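Local coordinates for possible substrate binding protein of ABC transporter system (Rhodopseudomonas palustris, PDB 3N0X) that probably binds branched-chain amino acids or related solutes and delivers them to an ABC-type importer, at residues L28-E33 and N266-T271. Numbering follows the deposited sequence.
Sequences LMMGLE and NEWLVT
The benzo end of Trp268 reaches across to helix 18-35 and meets Glu33 and Met30. The Glu33 carboxylate stands at the ring edge, CD lying in the ring plane and OE2 3.5 Å from Trp268 CZ2, while the two flat groups are turned 86° to each other. Farther round the six-membered ring, Trp268 CZ3 lies 3.5 Å from the backbone O of Met30, which approaches obliquely. To one side of the indole plane, near CZ3, the selenomethionine Met30 ends in a methyl that touches both Trp268 and Leu269: CE is 4.0 Å from Trp268 CZ3 and 3.8 Å from CD1 of Leu269, the Met30 and Leu269 side chains crossing at about a right angle. Met30 is extended as far as SE and then bends about the CG-SE bond (chi3 72°), which turns CE toward the indole. The contact joins helix 18-35, the first helix of the type I periplasmic-binding-protein fold, to helix 264-277 within one of the two lobes. Their short segments run at 129° with axes 11.2 Å apart, a span bridged by side chains. With CG anti to the backbone N, the indole of Trp268 is swung out from helix 264-277 toward Glu33 and Met30; its ring also meets Tyr34 and touches Phe289. Arg276, a later residue of helix 264-277, pairs with Glu33 OE2 in a salt bridge and also touches Met30 and Trp268. With an alanine at Glu33, Arg276 would probably lose its anionic mate and the indole edge its carboxylate neighbour. Elsewhere on helix 18-35, Leu32 packs on Ile47 and Val49 of strand 45-53 and on Ala292 and Val296 of helix 283-302, while Leu269 rests on Pro322.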
loop_
_atom_site.group_PDB
_atom_site.type_symbol
_atom_site.label_atom_id
_atom_site.label_comp_id
_atom_site.label_asym_id
_atom_site.label_seq_id
_atom_site.Cartn_x
_atom_site.Cartn_y
_atom_site.Cartn_z
ATOM N N LEU A 28 9.599 6.598 9.273
ATOM C CA LEU A 28 10.846 5.889 9.546
ATOM C C LEU A 28 11.480 6.402 10.865
ATOM O O LEU A 28 11.860 5.592 11.733
ATOM C CB LEU A 28 11.828 6.074 8.384
ATOM C CG LEU A 28 13.213 5.436 8.573
ATOM C CD1 LEU A 28 13.138 3.911 8.777
ATOM C CD2 LEU A 28 14.154 5.846 7.384
HETATM N N MSE A 29 11.547 7.714 11.059
HETATM C CA MSE A 29 12.221 8.232 12.248
HETATM C C MSE A 29 11.431 7.948 13.494
HETATM O O MSE A 29 12.008 7.585 14.503
HETATM C CB MSE A 29 12.505 9.725 12.121
HETATM C CG MSE A 29 13.399 10.064 10.949
HETATM SE SE MSE A 29 14.964 8.945 10.680
HETATM C CE MSE A 29 15.974 9.510 12.186
HETATM N N MSE A 30 10.114 8.091 13.422
HETATM C CA MSE A 30 9.243 7.780 14.570
HETATM C C MSE A 30 9.256 6.289 14.905
HETATM O O MSE A 30 9.214 5.911 16.083
HETATM C CB MSE A 30 7.814 8.275 14.313
HETATM C CG MSE A 30 7.746 9.769 14.397
HETATM SE SE MSE A 30 5.955 10.476 14.219
HETATM C CE MSE A 30 5.291 9.917 15.928
ATOM N N GLY A 31 9.311 5.430 13.883
ATOM C CA GLY A 31 9.418 4.018 14.128
ATOM C C GLY A 31 10.716 3.580 14.802
ATOM O O GLY A 31 10.711 2.709 15.681
ATOM N N LEU A 32 11.831 4.199 14.388
ATOM C CA LEU A 32 13.118 3.894 15.000
ATOM C C LEU A 32 13.142 4.416 16.455
ATOM O O LEU A 32 13.696 3.776 17.362
ATOM C CB LEU A 32 14.259 4.502 14.178
ATOM C CG LEU A 32 14.477 3.919 12.770
ATOM C CD1 LEU A 32 15.509 4.743 11.980
ATOM C CD2 LEU A 32 14.955 2.422 12.855
ATOM N N GLU A 33 12.560 5.591 16.652
ATOM C CA GLU A 33 12.383 6.150 17.992
ATOM C C GLU A 33 11.581 5.160 18.881
ATOM O O GLU A 33 11.973 4.806 20.011
ATOM C CB GLU A 33 11.683 7.507 17.889
ATOM C CG GLU A 33 11.210 8.034 19.259
ATOM C CD GLU A 33 10.372 9.296 19.158
ATOM O OE1 GLU A 33 10.166 9.790 18.020
ATOM O OE2 GLU A 33 9.906 9.790 20.223
ATOM N N ASN A 266 0.133 1.818 16.942
ATOM C CA ASN A 266 -0.659 2.841 16.265
ATOM C C ASN A 266 -1.173 3.922 17.226
ATOM O O ASN A 266 -1.264 5.091 16.875
ATOM C CB ASN A 266 -1.817 2.270 15.446
ATOM C CG ASN A 266 -2.304 3.259 14.410
ATOM O OD1 ASN A 266 -1.490 3.798 13.636
ATOM N ND2 ASN A 266 -3.622 3.498 14.383
ATOM N N GLU A 267 -1.526 3.506 18.441
ATOM C CA GLU A 267 -1.969 4.458 19.464
ATOM C C GLU A 267 -0.911 5.523 19.718
ATOM O O GLU A 267 -1.210 6.719 19.688
ATOM C CB GLU A 267 -2.356 3.703 20.752
ATOM C CG GLU A 267 -2.562 4.547 22.003
ATOM C CD GLU A 267 -3.883 5.253 22.077
ATOM O OE1 GLU A 267 -4.735 5.079 21.167
ATOM O OE2 GLU A 267 -4.055 6.005 23.085
ATOM N N TRP A 268 0.323 5.083 19.924
ATOM C CA TRP A 268 1.441 6.006 20.138
ATOM C C TRP A 268 1.674 6.884 18.899
ATOM O O TRP A 268 1.803 8.112 18.984
ATOM C CB TRP A 268 2.713 5.223 20.525
ATOM C CG TRP A 268 3.860 6.140 20.790
ATOM C CD1 TRP A 268 4.107 6.831 21.950
ATOM C CD2 TRP A 268 4.910 6.485 19.893
ATOM N NE1 TRP A 268 5.233 7.599 21.814
ATOM C CE2 TRP A 268 5.754 7.402 20.560
ATOM C CE3 TRP A 268 5.205 6.137 18.579
ATOM C CZ2 TRP A 268 6.876 7.963 19.954
ATOM C CZ3 TRP A 268 6.331 6.694 17.978
ATOM C CH2 TRP A 268 7.159 7.583 18.668
ATOM N N LEU A 269 1.690 6.250 17.741
ATOM C CA LEU A 269 1.962 6.968 16.493
ATOM C C LEU A 269 0.930 8.072 16.265
ATOM O O LEU A 269 1.315 9.212 15.987
ATOM C CB LEU A 269 1.977 5.996 15.334
ATOM C CG LEU A 269 2.073 6.697 13.953
ATOM C CD1 LEU A 269 3.332 7.513 13.764
ATOM C CD2 LEU A 269 1.967 5.613 12.865
ATOM N N VAL A 270 -0.341 7.734 16.404
ATOM C CA VAL A 270 -1.408 8.697 16.185
ATOM C C VAL A 270 -1.313 9.848 17.194
ATOM O O VAL A 270 -1.360 11.040 16.838
ATOM C CB VAL A 270 -2.800 8.043 16.156
ATOM C CG1 VAL A 270 -3.869 9.177 16.130
ATOM C CG2 VAL A 270 -2.934 7.133 14.939
ATOM N N THR A 271 -1.163 9.522 18.466
ATOM C CA THR A 271 -1.131 10.548 19.494
ATOM C C THR A 271 0.062 11.478 19.352
ATOM O O THR A 271 -0.060 12.727 19.392
ATOM C CB THR A 271 -1.136 9.895 20.858
ATOM O OG1 THR A 271 -2.363 9.171 21.010
ATOM C CG2 THR A 271 -1.027 10.943 21.974
#